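PDB 5TQB: assembly chaperone of ribosomal protein L4 (Acl4), which probably binds newly made ribosomal protein L4 and escorts it toward ribosome assembly, using an all-helical scaffold that includes a predicted tetratricopeptide repeat. Local coordinates for residues V153-Y156 and M157-S161; E203-E206 and A207-S211; A11-L14 and L15-D19; N3-E6 and L7-R10; R272-L275 and G276-R280. One frame throughout, in Å; residues are numbered along the deposited sequence.

Interaction 1: V153-Y156 and M157-S161; sequences VEVY and MTDLS
Leu160 lays its CD1 methyl over a face of the Tyr156 ring, 4.1 Å from the centroid, where helix 131-156 gives way to a type I beta turn running from Thr158 to Ser161. Beside this CH-pi contact, Leu160 CB lies 3.7 Å from Tyr156 CD1, while Leu160 CG runs alongside Val155 CG1; a branched aliphatic chain suits a corner between an aromatic ring and a valine. Two backbone donors fix the turn by sharing Val155 O. Leu160 N reaches it almost straight (177° at the hydrogen), and Thr158 N comes from the opposite face, well above the carbonyl plane. Thr158 OG1 lies between the backbone N and the carbonyl carbon (chi1 52°), a rotation that folds the hydroxyl back to Glu154 O at 2.7 Å. Farther out, Val155 and Leu160 pack on helix 100-125, and Val153 on helices 166-180 and 185-197. Glu154 and Asp159 send their carboxylates to the chain of another protein, where each makes a salt bridge to a basic side chain of that chain and a hydrogen bond to that chain's backbone. Within the turn, Ser161 OG donates to a lone pair of Thr158 O, 2.8 Å away.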
loop_
_atom_site.group_PDB
_atom_site.type_symbol
_atom_site.label_atom_id
_atom_site.label_comp_id
_atom_site.label_asym_id
_atom_site.label_seq_id
_atom_site.Cartn_x
_atom_site.Cartn_y
_atom_site.Cartn_z
ATOM N N VAL B 153 14.713 14.371 7.725
ATOM C CA VAL B 153 15.195 14.939 6.471
ATOM C C VAL B 153 14.100 15.759 5.795
ATOM O O VAL B 153 14.343 16.881 5.344
ATOM C CB VAL B 153 15.687 13.831 5.499
ATOM C CG1 VAL B 153 15.897 14.383 4.087
ATOM C CG2 VAL B 153 16.978 13.199 6.013
ATOM N N GLU B 154 12.895 15.199 5.745
ATOM C CA GLU B 154 11.779 15.819 5.038
ATOM C C GLU B 154 11.253 17.066 5.760
ATOM O O GLU B 154 10.709 17.972 5.123
ATOM C CB GLU B 154 10.660 14.793 4.815
ATOM C CG GLU B 154 11.037 13.691 3.816
ATOM C CD GLU B 154 10.213 12.404 3.975
ATOM O OE1 GLU B 154 9.168 12.428 4.666
ATOM O OE2 GLU B 154 10.619 11.362 3.407
ATOM N N VAL B 155 11.417 17.124 7.079
ATOM C CA VAL B 155 11.071 18.337 7.820
ATOM C C VAL B 155 12.039 19.462 7.445
ATOM O O VAL B 155 11.633 20.618 7.289
ATOM C CB VAL B 155 11.109 18.119 9.349
ATOM C CG1 VAL B 155 10.751 19.398 10.082
ATOM C CG2 VAL B 155 10.152 17.010 9.761
ATOM N N TYR B 156 13.317 19.121 7.295
ATOM C CA TYR B 156 14.333 20.120 6.978
ATOM C C TYR B 156 14.260 20.587 5.528
ATOM O O TYR B 156 14.868 21.596 5.170
ATOM C CB TYR B 156 15.737 19.601 7.303
ATOM C CG TYR B 156 16.114 19.804 8.752
ATOM C CD1 TYR B 156 16.399 21.074 9.244
ATOM C CD2 TYR B 156 16.174 18.736 9.628
ATOM C CE1 TYR B 156 16.734 21.267 10.567
ATOM C CE2 TYR B 156 16.510 18.918 10.954
ATOM C CZ TYR B 156 16.786 20.181 11.420
ATOM O OH TYR B 156 17.121 20.350 12.745
HETATM N N MSE B 157 13.513 19.858 4.701
HETATM C CA MSE B 157 13.315 20.247 3.309
HETATM C C MSE B 157 11.925 20.842 3.108
HETATM O O MSE B 157 11.531 21.145 1.982
HETATM C CB MSE B 157 13.522 19.054 2.383
HETATM C CG MSE B 157 14.925 18.479 2.438
HETATM SE SE MSE B 157 15.170 16.987 1.214
HETATM C CE MSE B 157 15.136 17.984 -0.455
ATOM N N THR B 158 11.190 20.997 4.207
ATOM C CA THR B 158 9.923 21.715 4.199
ATOM C C THR B 158 9.885 22.751 5.328
ATOM O O THR B 158 10.348 23.881 5.145
ATOM C CB THR B 158 8.711 20.761 4.286
ATOM O OG1 THR B 158 8.859 19.861 5.398
ATOM C CG2 THR B 158 8.574 19.961 2.983
ATOM N N ASP B 159 9.356 22.361 6.488
ATOM C CA ASP B 159 9.146 23.285 7.610
ATOM C C ASP B 159 10.391 24.117 7.969
ATOM O O ASP B 159 10.296 25.325 8.198
ATOM C CB ASP B 159 8.706 22.514 8.857
ATOM C CG ASP B 159 7.437 21.690 8.640
ATOM O OD1 ASP B 159 6.991 21.043 9.615
ATOM O OD2 ASP B 159 6.885 21.686 7.514
ATOM N N LEU B 160 11.547 23.461 8.024
ATOM C CA LEU B 160 12.782 24.096 8.479
ATOM C C LEU B 160 13.775 24.312 7.335
ATOM O O LEU B 160 14.983 24.403 7.559
ATOM C CB LEU B 160 13.435 23.255 9.584
ATOM C CG LEU B 160 12.577 22.971 10.823
ATOM C CD1 LEU B 160 13.334 22.086 11.800
ATOM C CD2 LEU B 160 12.137 24.264 11.502
ATOM N N SER B 161 13.258 24.408 6.114
ATOM C CA SER B 161 14.098 24.635 4.938
ATOM C C SER B 161 14.817 25.989 4.953
ATOM O O SER B 161 15.739 26.203 4.168
ATOM C CB SER B 161 13.278 24.481 3.649
ATOM O OG SER B 161 12.175 25.370 3.622
#

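Interaction 2: E203-E206 and A207-S211; sequences EARE and ALRRS
Arg209 curls back over the preceding turn of helix 201-212, against Arg205 and Glu206. Its CB begins 3.4 Å from Arg205 O, the same oxygen that receives the Arg209 N hydrogen bond. The first two torsions (chi1 -127°, chi2 137°) both stand off the staggered values, and with a further bend at chi3 they turn the chain back along the helix instead of out from it. NE consequently passes 3.9 Å from Arg205 O, and the guanidinium lies with one face toward the backbone: Arg205 O and Glu206 N both sit under that face, displaced toward its rim. At the tip, NH1 meets Arg205 CB at 3.6 Å and NH2 stands 3.8 Å from Glu206 CA. These are contacts of packing. Glu206 extends its own chain away, and the ion pair of Arg209 NH2 with Glu202 is long and weak.

Arginine suits this exposed side because a flexible, charged chain can lie flat on the helix surface and still meet water. Arg205, extended from CG to NE, leans back toward the start of the helix as Arg209 does, giving its NE hydrogen to Val241 O and an NH1 salt bridge to Glu202. On the buried side the small Ala204 lets Arg195 and Ile196 of helix 185-197 come close, while Leu208, with CG 3.4 Å from Ala204 O, packs on Leu234, Leu237 and Leu238 of helix 228-240 and on Ala192 of helix 185-197. One polar stripe and one aliphatic stripe make this the amphipathic helix from which stacked helical-repeat proteins are built.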
loop_
_atom_site.group_PDB
_atom_site.type_symbol
_atom_site.label_atom_id
_atom_site.label_comp_id
_atom_site.label_asym_id
_atom_site.label_seq_id
_atom_site.Cartn_x
_atom_site.Cartn_y
_atom_site.Cartn_z
ATOM N N GLU B 203 22.850 11.389 -9.840
ATOM C CA GLU B 203 22.957 10.620 -8.611
ATOM C C GLU B 203 21.573 10.342 -8.035
ATOM O O GLU B 203 21.367 9.326 -7.376
ATOM C CB GLU B 203 23.827 11.346 -7.588
ATOM C CG GLU B 203 25.274 11.497 -8.028
ATOM C CD GLU B 203 26.154 12.065 -6.937
ATOM O OE1 GLU B 203 26.777 13.120 -7.168
ATOM O OE2 GLU B 203 26.220 11.456 -5.847
ATOM N N ALA B 204 20.626 11.243 -8.282
ATOM C CA ALA B 204 19.250 11.021 -7.853
ATOM C C ALA B 204 18.654 9.832 -8.598
ATOM O O ALA B 204 18.003 8.981 -7.997
ATOM C CB ALA B 204 18.404 12.265 -8.074
ATOM N N ARG B 205 18.886 9.776 -9.907
ATOM C CA ARG B 205 18.406 8.667 -10.724
ATOM C C ARG B 205 19.035 7.363 -10.255
ATOM O O ARG B 205 18.353 6.348 -10.117
ATOM C CB ARG B 205 18.730 8.894 -12.204
ATOM C CG ARG B 205 17.996 10.068 -12.831
ATOM C CD ARG B 205 18.139 10.080 -14.343
ATOM N NE ARG B 205 17.563 11.286 -14.932
ATOM C CZ ARG B 205 18.261 12.343 -15.347
ATOM N NH1 ARG B 205 19.587 12.368 -15.255
ATOM N NH2 ARG B 205 17.626 13.387 -15.863
ATOM N N GLU B 206 20.342 7.409 -10.011
ATOM C CA GLU B 206 21.098 6.259 -9.534
ATOM C C GLU B 206 20.503 5.710 -8.237
ATOM O O GLU B 206 20.351 4.496 -8.076
ATOM C CB GLU B 206 22.552 6.668 -9.306
ATOM C CG GLU B 206 23.495 5.526 -8.971
ATOM C CD GLU B 206 24.909 6.009 -8.695
ATOM O OE1 GLU B 206 25.869 5.317 -9.100
ATOM O OE2 GLU B 206 25.061 7.084 -8.072
ATOM N N ALA B 207 20.158 6.613 -7.325
ATOM C CA ALA B 207 19.594 6.236 -6.034
ATOM C C ALA B 207 18.211 5.618 -6.190
ATOM O O ALA B 207 17.899 4.612 -5.554
ATOM C CB ALA B 207 19.526 7.446 -5.119
ATOM N N LEU B 208 17.382 6.223 -7.034
ATOM C CA LEU B 208 16.019 5.745 -7.235
ATOM C C LEU B 208 15.994 4.379 -7.918
ATOM O O LEU B 208 15.176 3.521 -7.583
ATOM C CB LEU B 208 15.232 6.756 -8.065
ATOM C CG LEU B 208 14.766 8.016 -7.335
ATOM C CD1 LEU B 208 14.190 9.020 -8.321
ATOM C CD2 LEU B 208 13.744 7.698 -6.253
ATOM N N ARG B 209 16.893 4.186 -8.875
ATOM C CA ARG B 209 17.027 2.909 -9.565
ATOM C C ARG B 209 17.417 1.823 -8.568
ATOM O O ARG B 209 17.044 0.658 -8.721
ATOM C CB ARG B 209 18.090 3.018 -10.663
ATOM C CG ARG B 209 17.639 2.585 -12.054
ATOM C CD ARG B 209 18.128 3.558 -13.126
ATOM N NE ARG B 209 19.526 3.941 -12.930
ATOM C CZ ARG B 209 20.088 5.040 -13.431
ATOM N NH1 ARG B 209 19.380 5.888 -14.168
ATOM N NH2 ARG B 209 21.366 5.295 -13.188
ATOM N N ARG B 210 18.162 2.214 -7.539
ATOM C CA ARG B 210 18.590 1.273 -6.512
ATOM C C ARG B 210 17.446 0.897 -5.575
ATOM O O ARG B 210 17.300 -0.269 -5.209
ATOM C CB ARG B 210 19.749 1.848 -5.702
ATOM C CG ARG B 210 20.131 0.977 -4.529
ATOM C CD ARG B 210 21.542 1.234 -4.080
ATOM N NE ARG B 210 21.923 0.325 -3.009
ATOM C CZ ARG B 210 23.116 0.312 -2.429
ATOM N NH1 ARG B 210 24.056 1.162 -2.819
ATOM N NH2 ARG B 210 23.368 -0.554 -1.456
ATOM N N SER B 211 16.643 1.882 -5.184
ATOM C CA SER B 211 15.516 1.635 -4.298
ATOM C C SER B 211 14.495 0.726 -4.968
ATOM O O SER B 211 13.913 -0.140 -4.323
ATOM C CB SER B 211 14.843 2.947 -3.898
ATOM O OG SER B 211 14.183 3.537 -5.004
#

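Interaction 3: A11-L14 and L15-D19; sequences ATTL and LEEGD
Thr12 CG2 lies over a face of the Glu16 carboxylate, above OE2 and 3.9 Å from it. Thr13 CG2 stands obliquely to the Glu17 carboxylate, 3.4 Å from OE2, on the same side of its plane as Thr13 O, which is 4.0 Å from Glu17 CD. In both pairs, glutamate and threonine point the same way, and it is the methyl that meets the carboxylate. The threonine rotation explains this: with CG2 opposite the backbone N (OG1 chi1 -63° in Thr12), OG1 turns toward the preceding turn, where it is hydrogen-bonded to Leu8 O in Thr12 and to Asp9 O in Thr13. Another protein's chain packs an apolar side chain on Glu16 and an aromatic one on Glu17.

The same residues run into a Schellman motif that ends helix 4-16. Asp19 N donates to Leu14 O at 2.9 Å and Gly18 N to Leu15 O at 3.1 Å, while Glu17 N makes a weak bond to Leu14 O. Gly18, the C-prime residue, has a positive phi (74°), easy for a residue without a side chain, and it turns the chain into the next helix. Asp19 is the N-cap of helix 20-32, a place suited to a short carboxylate that can accept a helix N-H; its OD1 also bonds to Thr22 OG1, and its OD2 forms a salt bridge to a basic side chain of the other protein. Leu14, bulky and apolar, bridges the corner by packing on Thr22, Ala23 and Val26. Leu15 instead faces Gln50 and Ile51 of helix 41-54.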
loop_
_atom_site.group_PDB
_atom_site.type_symbol
_atom_site.label_atom_id
_atom_site.label_comp_id
_atom_site.label_asym_id
_atom_site.label_seq_id
_atom_site.Cartn_x
_atom_site.Cartn_y
_atom_site.Cartn_z
ATOM N N ALA B 11 -8.606 -6.120 22.006
ATOM C CA ALA B 11 -8.764 -4.908 21.216
ATOM C C ALA B 11 -7.771 -4.890 20.056
ATOM O O ALA B 11 -8.089 -4.418 18.965
ATOM C CB ALA B 11 -8.591 -3.680 22.087
ATOM N N THR B 12 -6.579 -5.427 20.290
ATOM C CA THR B 12 -5.557 -5.487 19.255
ATOM C C THR B 12 -5.971 -6.427 18.127
ATOM O O THR B 12 -5.760 -6.124 16.948
ATOM C CB THR B 12 -4.201 -5.922 19.839
ATOM O OG1 THR B 12 -3.759 -4.937 20.781
ATOM C CG2 THR B 12 -3.149 -6.053 18.748
ATOM N N THR B 13 -6.559 -7.564 18.487
ATOM C CA THR B 13 -7.069 -8.502 17.495
ATOM C C THR B 13 -8.184 -7.847 16.698
ATOM O O THR B 13 -8.241 -7.980 15.477
ATOM C CB THR B 13 -7.608 -9.788 18.151
ATOM O OG1 THR B 13 -6.566 -10.414 18.906
ATOM C CG2 THR B 13 -8.122 -10.769 17.095
ATOM N N LEU B 14 -9.065 -7.134 17.395
ATOM C CA LEU B 14 -10.173 -6.440 16.749
ATOM C C LEU B 14 -9.654 -5.389 15.771
ATOM O O LEU B 14 -10.196 -5.221 14.681
ATOM C CB LEU B 14 -11.077 -5.780 17.795
ATOM C CG LEU B 14 -11.965 -6.712 18.626
ATOM C CD1 LEU B 14 -12.624 -5.951 19.766
ATOM C CD2 LEU B 14 -13.018 -7.375 17.755
ATOM N N LEU B 15 -8.600 -4.689 16.166
ATOM C CA LEU B 15 -8.000 -3.672 15.321
ATOM C C LEU B 15 -7.379 -4.318 14.083
ATOM O O LEU B 15 -7.490 -3.792 12.976
ATOM C CB LEU B 15 -6.945 -2.893 16.110
ATOM C CG LEU B 15 -6.368 -1.642 15.448
ATOM C CD1 LEU B 15 -7.450 -0.616 15.156
ATOM C CD2 LEU B 15 -5.298 -1.033 16.333
ATOM N N GLU B 16 -6.740 -5.468 14.278
ATOM C CA GLU B 16 -6.094 -6.184 13.184
ATOM C C GLU B 16 -7.108 -6.842 12.248
ATOM O O GLU B 16 -6.746 -7.295 11.163
ATOM C CB GLU B 16 -5.139 -7.246 13.728
ATOM C CG GLU B 16 -3.877 -6.685 14.361
ATOM C CD GLU B 16 -2.910 -7.771 14.801
ATOM O OE1 GLU B 16 -3.235 -8.967 14.631
ATOM O OE2 GLU B 16 -1.821 -7.431 15.312
ATOM N N GLU B 17 -8.367 -6.899 12.675
ATOM C CA GLU B 17 -9.442 -7.458 11.853
ATOM C C GLU B 17 -10.259 -6.357 11.189
ATOM O O GLU B 17 -11.288 -6.628 10.573
ATOM C CB GLU B 17 -10.371 -8.337 12.698
ATOM C CG GLU B 17 -9.817 -9.719 12.985
ATOM C CD GLU B 17 -10.770 -10.583 13.795
ATOM O OE1 GLU B 17 -12.004 -10.399 13.682
ATOM O OE2 GLU B 17 -10.277 -11.449 14.548
ATOM N N GLY B 18 -9.806 -5.114 11.328
ATOM C CA GLY B 18 -10.485 -3.983 10.725
ATOM C C GLY B 18 -11.773 -3.595 11.431
ATOM O O GLY B 18 -12.576 -2.833 10.888
ATOM N N ASP B 19 -11.972 -4.113 12.641
ATOM C CA ASP B 19 -13.157 -3.781 13.430
ATOM C C ASP B 19 -12.806 -2.680 14.430
ATOM O O ASP B 19 -12.771 -2.903 15.640
ATOM C CB ASP B 19 -13.698 -5.022 14.147
ATOM C CG ASP B 19 -15.093 -4.810 14.707
ATOM O OD1 ASP B 19 -15.489 -3.639 14.897
ATOM O OD2 ASP B 19 -15.798 -5.815 14.955
#

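Interaction 4: N3-E6 and L7-R10; sequences NPKE and LLDR
Lys5 and Asp9 meet across one turn near the start of helix 4-16, their side chains slanting past each other. Lys5 CG is opposite the backbone N, and a bend at chi2 (59°) redirects the otherwise straight chain along the helix toward Asp9. There CE lies 3.3 Å and NZ 3.4 Å from Asp9 OD1, a salt bridge at a rather long separation. NZ has its other ionic partner in Glu80, so the lysine is shared by two acids. Asp9 holds its carboxylate close to the backbone: OD1 stands 3.3 Å from Lys5 O, and two acceptors so near each other probably make the lysine's positive charge more welcome.

Asn3 turns its amide over the helix start. With CG opposite the backbone N (chi1 -171°), OD1 accepts from Lys5 N at 2.7 Å, in the plane of the amide carbonyl and nearly straight at 158°. Pro4 follows, fitting a first turn where its missing N-H costs no helix bond, while its O accepts from Leu8 N.

Leu7 puts CB 3.3 Å from Pro4 O and reaches Ala30 and Ile2; Leu8, the buried member, packs against His40, Ala44 and Leu47. Glu6 and Arg10 take outward, exposed courses, the glutamate fully extended. An acid this near the N-terminal end of a helix would probably be favoured by the helix dipole. A side-chain N-cap, a proline in the first turn, and one leucine side turned to neighbouring helices are characteristic of the beginning of an amphipathic helix, here the first of an all-helical stack.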
loop_
_atom_site.group_PDB
_atom_site.type_symbol
_atom_site.label_atom_id
_atom_site.label_comp_id
_atom_site.label_asym_id
_atom_site.label_seq_id
_atom_site.Cartn_x
_atom_site.Cartn_y
_atom_site.Cartn_z
ATOM N N ASN B 3 -8.763 -10.002 33.601
ATOM C CA ASN B 3 -7.498 -9.275 33.532
ATOM C C ASN B 3 -7.520 -8.250 32.388
ATOM O O ASN B 3 -7.848 -8.604 31.254
ATOM C CB ASN B 3 -6.340 -10.259 33.335
ATOM C CG ASN B 3 -4.977 -9.598 33.464
ATOM O OD1 ASN B 3 -4.717 -8.556 32.865
ATOM N ND2 ASN B 3 -4.097 -10.206 34.251
ATOM N N PRO B 4 -7.166 -6.977 32.676
ATOM C CA PRO B 4 -7.165 -5.938 31.634
ATOM C C PRO B 4 -6.187 -6.196 30.493
ATOM O O PRO B 4 -6.377 -5.659 29.399
ATOM C CB PRO B 4 -6.726 -4.677 32.387
ATOM C CG PRO B 4 -6.977 -4.949 33.806
ATOM C CD PRO B 4 -6.825 -6.420 33.998
ATOM N N LYS B 5 -5.141 -6.977 30.739
ATOM C CA LYS B 5 -4.171 -7.281 29.691
ATOM C C LYS B 5 -4.836 -8.110 28.591
ATOM O O LYS B 5 -4.506 -7.966 27.413
ATOM C CB LYS B 5 -2.950 -8.004 30.272
ATOM C CG LYS B 5 -1.994 -8.594 29.236
ATOM C CD LYS B 5 -1.432 -7.541 28.291
ATOM C CE LYS B 5 -0.499 -8.169 27.262
ATOM N NZ LYS B 5 0.058 -7.169 26.306
ATOM N N GLU B 6 -5.784 -8.959 28.982
ATOM C CA GLU B 6 -6.546 -9.758 28.027
ATOM C C GLU B 6 -7.409 -8.855 27.158
ATOM O O GLU B 6 -7.576 -9.105 25.964
ATOM C CB GLU B 6 -7.425 -10.784 28.754
ATOM C CG GLU B 6 -8.199 -11.712 27.813
ATOM C CD GLU B 6 -9.002 -12.790 28.547
ATOM O OE1 GLU B 6 -9.932 -13.353 27.929
ATOM O OE2 GLU B 6 -8.703 -13.083 29.728
ATOM N N LEU B 7 -7.952 -7.799 27.755
ATOM C CA LEU B 7 -8.718 -6.810 27.001
ATOM C C LEU B 7 -7.860 -6.060 25.984
ATOM O O LEU B 7 -8.339 -5.711 24.907
ATOM C CB LEU B 7 -9.384 -5.810 27.943
ATOM C CG LEU B 7 -10.749 -6.203 28.510
ATOM C CD1 LEU B 7 -10.832 -7.681 28.815
ATOM C CD2 LEU B 7 -11.046 -5.384 29.756
ATOM N N LEU B 8 -6.599 -5.802 26.323
ATOM C CA LEU B 8 -5.688 -5.137 25.390
ATOM C C LEU B 8 -5.407 -6.028 24.190
ATOM O O LEU B 8 -5.331 -5.554 23.056
ATOM C CB LEU B 8 -4.366 -4.776 26.070
ATOM C CG LEU B 8 -4.386 -3.672 27.128
ATOM C CD1 LEU B 8 -2.970 -3.392 27.622
ATOM C CD2 LEU B 8 -5.023 -2.396 26.594
ATOM N N ASP B 9 -5.246 -7.322 24.446
ATOM C CA ASP B 9 -4.994 -8.277 23.381
ATOM C C ASP B 9 -6.231 -8.410 22.506
ATOM O O ASP B 9 -6.132 -8.484 21.285
ATOM C CB ASP B 9 -4.599 -9.632 23.965
ATOM C CG ASP B 9 -3.348 -9.555 24.819
ATOM O OD1 ASP B 9 -2.636 -8.532 24.735
ATOM O OD2 ASP B 9 -3.073 -10.517 25.574
ATOM N N ARG B 10 -7.398 -8.423 23.136
ATOM C CA ARG B 10 -8.650 -8.522 22.404
ATOM C C ARG B 10 -8.832 -7.317 21.479
ATOM O O ARG B 10 -9.166 -7.471 20.308
ATOM C CB ARG B 10 -9.821 -8.630 23.382
ATOM C CG ARG B 10 -11.193 -8.700 22.734
ATOM C CD ARG B 10 -11.354 -9.929 21.852
ATOM N NE ARG B 10 -12.638 -9.912 21.152
ATOM C CZ ARG B 10 -12.873 -10.515 19.990
ATOM N NH1 ARG B 10 -11.913 -11.198 19.379
ATOM N NH2 ARG B 10 -14.074 -10.432 19.434
#

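Interaction 5: R272-L275 and G276-R280; sequences RYRL and GEKER
Within helix 262-281, Tyr273 and Arg274 meet Glu277 one turn on, while Leu275 meets Glu279 and Lys278 meets Arg274 on the same helix. The Glu277 carboxylate passes close to the tyrosine ring, its CD 3.5 Å from Tyr273 CE1, with the two planes 42° apart. Its OE2 also takes a weak, bent bond from Arg274 NH2 at 3.4 Å, part of a salt bridge in which guanidinium and carboxylate are turned 62° against each other and so cannot pair side by side. Bends at chi2 (-78°) and chi3 fold the Arg274 chain round to make even this much contact.

Lys278 curls its amine over a face of the same guanidinium, NZ 4.0 Å from Arg274 NH1. The two like charges are probably made tolerable by nearby acids: NZ forms a salt bridge with Glu244 of helix 244-257, and Arg274 has Glu277. Leu275 lends its aliphatic branches to Glu279, whose OE2 lies 3.8 Å from Leu275 CG, while OE1 is hydrogen-bonded to Thr295 OG1; the leucine also packs on Leu248.

Tyr273 spans two environments, which suits an aromatic with a hydroxyl: its ring stacks with Trp296 and its OH bonds to Ser330 OG. Gly276, buried and with N bonded to Arg272 O at 3.0 Å, adds no bulk to the helix wall. Because the Arg274-Glu277 bond is long and weak, it probably adds little stability alone; rather, Arg274 and Lys278 with Glu277 and Glu244 probably balance one another's charge, and the Lys278-Glu244 salt bridge ties helix 262-281 to helix 244-257.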
loop_
_atom_site.group_PDB
_atom_site.type_symbol
_atom_site.label_atom_id
_atom_site.label_comp_id
_atom_site.label_asym_id
_atom_site.label_seq_id
_atom_site.Cartn_x
_atom_site.Cartn_y
_atom_site.Cartn_z
ATOM N N ARG B 272 2.172 10.272 -17.765
ATOM C CA ARG B 272 1.934 9.824 -19.126
ATOM C C ARG B 272 1.897 11.020 -20.074
ATOM O O ARG B 272 2.287 10.914 -21.240
ATOM C CB ARG B 272 0.637 9.005 -19.182
ATOM C CG ARG B 272 0.789 7.611 -18.572
ATOM C CD ARG B 272 -0.544 6.917 -18.331
ATOM N NE ARG B 272 -0.349 5.548 -17.856
ATOM C CZ ARG B 272 0.045 5.223 -16.626
ATOM N NH1 ARG B 272 0.200 3.948 -16.297
ATOM N NH2 ARG B 272 0.290 6.162 -15.721
ATOM N N TYR B 273 1.457 12.165 -19.560
ATOM C CA TYR B 273 1.461 13.408 -20.328
ATOM C C TYR B 273 2.893 13.854 -20.604
ATOM O O TYR B 273 3.227 14.243 -21.728
ATOM C CB TYR B 273 0.709 14.505 -19.568
ATOM C CG TYR B 273 0.719 15.848 -20.254
ATOM C CD1 TYR B 273 1.748 16.751 -20.033
ATOM C CD2 TYR B 273 -0.302 16.218 -21.119
ATOM C CE1 TYR B 273 1.767 17.980 -20.656
ATOM C CE2 TYR B 273 -0.292 17.450 -21.748
ATOM C CZ TYR B 273 0.746 18.328 -21.512
ATOM O OH TYR B 273 0.764 19.561 -22.132
ATOM N N ARG B 274 3.729 13.800 -19.570
ATOM C CA ARG B 274 5.137 14.177 -19.679
ATOM C C ARG B 274 5.851 13.248 -20.644
ATOM O O ARG B 274 6.640 13.686 -21.484
ATOM C CB ARG B 274 5.820 14.105 -18.307
ATOM C CG ARG B 274 5.271 15.088 -17.288
ATOM C CD ARG B 274 5.811 16.472 -17.529
ATOM N NE ARG B 274 7.228 16.548 -17.209
ATOM C CZ ARG B 274 8.055 17.480 -17.670
ATOM N NH1 ARG B 274 9.331 17.451 -17.316
ATOM N NH2 ARG B 274 7.611 18.431 -18.489
ATOM N N LEU B 275 5.566 11.957 -20.515
ATOM C CA LEU B 275 6.163 10.957 -21.384
ATOM C C LEU B 275 5.766 11.209 -22.839
ATOM O O LEU B 275 6.569 11.025 -23.754
ATOM C CB LEU B 275 5.730 9.557 -20.941
ATOM C CG LEU B 275 6.345 8.383 -21.702
ATOM C CD1 LEU B 275 7.869 8.414 -21.624
ATOM C CD2 LEU B 275 5.811 7.070 -21.159
ATOM N N GLY B 276 4.527 11.642 -23.044
ATOM C CA GLY B 276 4.037 11.922 -24.379
ATOM C C GLY B 276 4.722 13.123 -24.998
ATOM O O GLY B 276 4.974 13.146 -26.202
ATOM N N GLU B 277 5.020 14.126 -24.174
ATOM C CA GLU B 277 5.730 15.310 -24.648
ATOM C C GLU B 277 7.095 14.910 -25.195
ATOM O O GLU B 277 7.490 15.346 -26.277
ATOM C CB GLU B 277 5.908 16.338 -23.525
ATOM C CG GLU B 277 4.642 17.093 -23.143
ATOM C CD GLU B 277 4.923 18.283 -22.231
ATOM O OE1 GLU B 277 4.436 19.393 -22.539
ATOM O OE2 GLU B 277 5.623 18.108 -21.206
ATOM N N LYS B 278 7.806 14.072 -24.444
ATOM C CA LYS B 278 9.140 13.629 -24.837
ATOM C C LYS B 278 9.099 12.845 -26.146
ATOM O O LYS B 278 9.802 13.182 -27.103
ATOM C CB LYS B 278 9.773 12.780 -23.734
ATOM C CG LYS B 278 10.117 13.556 -22.476
ATOM C CD LYS B 278 10.670 12.633 -21.395
ATOM C CE LYS B 278 11.210 13.407 -20.193
ATOM N NZ LYS B 278 10.162 14.171 -19.460
ATOM N N GLU B 279 8.262 11.811 -26.187
ATOM C CA GLU B 279 8.120 10.979 -27.379
ATOM C C GLU B 279 7.732 11.816 -28.592
ATOM O O GLU B 279 8.143 11.529 -29.716
ATOM C CB GLU B 279 7.072 9.889 -27.144
ATOM C CG GLU B 279 7.496 8.849 -26.121
ATOM C CD GLU B 279 6.418 7.813 -25.838
ATOM O OE1 GLU B 279 5.265 7.995 -26.288
ATOM O OE2 GLU B 279 6.731 6.811 -25.162
ATOM N N ARG B 280 6.940 12.856 -28.352
ATOM C CA ARG B 280 6.481 13.734 -29.421
ATOM C C ARG B 280 7.630 14.581 -29.980
ATOM O O ARG B 280 7.724 14.771 -31.189
ATOM C CB ARG B 280 5.361 14.637 -28.904
ATOM C CG ARG B 280 4.758 15.581 -29.936
ATOM C CD ARG B 280 4.068 16.713 -29.210
ATOM N NE ARG B 280 3.138 17.455 -30.048
ATOM C CZ ARG B 280 2.398 18.467 -29.609
ATOM N NH1 ARG B 280 2.486 18.853 -28.339
ATOM N NH2 ARG B 280 1.573 19.093 -30.438
#

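In the fold
Along the chain the order is interaction 4, 3, 1, 2 and 5. Interactions 4 and 3 adjoin on helix 4-16, centres 13 Å apart, and describe its capped start and its Schellman end. Interaction 1 follows at the end of helix 131-156, its centre 35 Å from interaction 3 and on the opposite side of the chain's centre. Interaction 2 on helix 201-212 lies 21 Å beyond it, centre to centre, and interaction 5 on helix 262-281 another 22 Å from interaction 2. The centres of interactions 4 and 5 are 56 Å apart, marking an elongated helical scaffold. Interactions 1 and 3 both bond to the other protein's chain, so the partner, probably L4, is held at widely separated places.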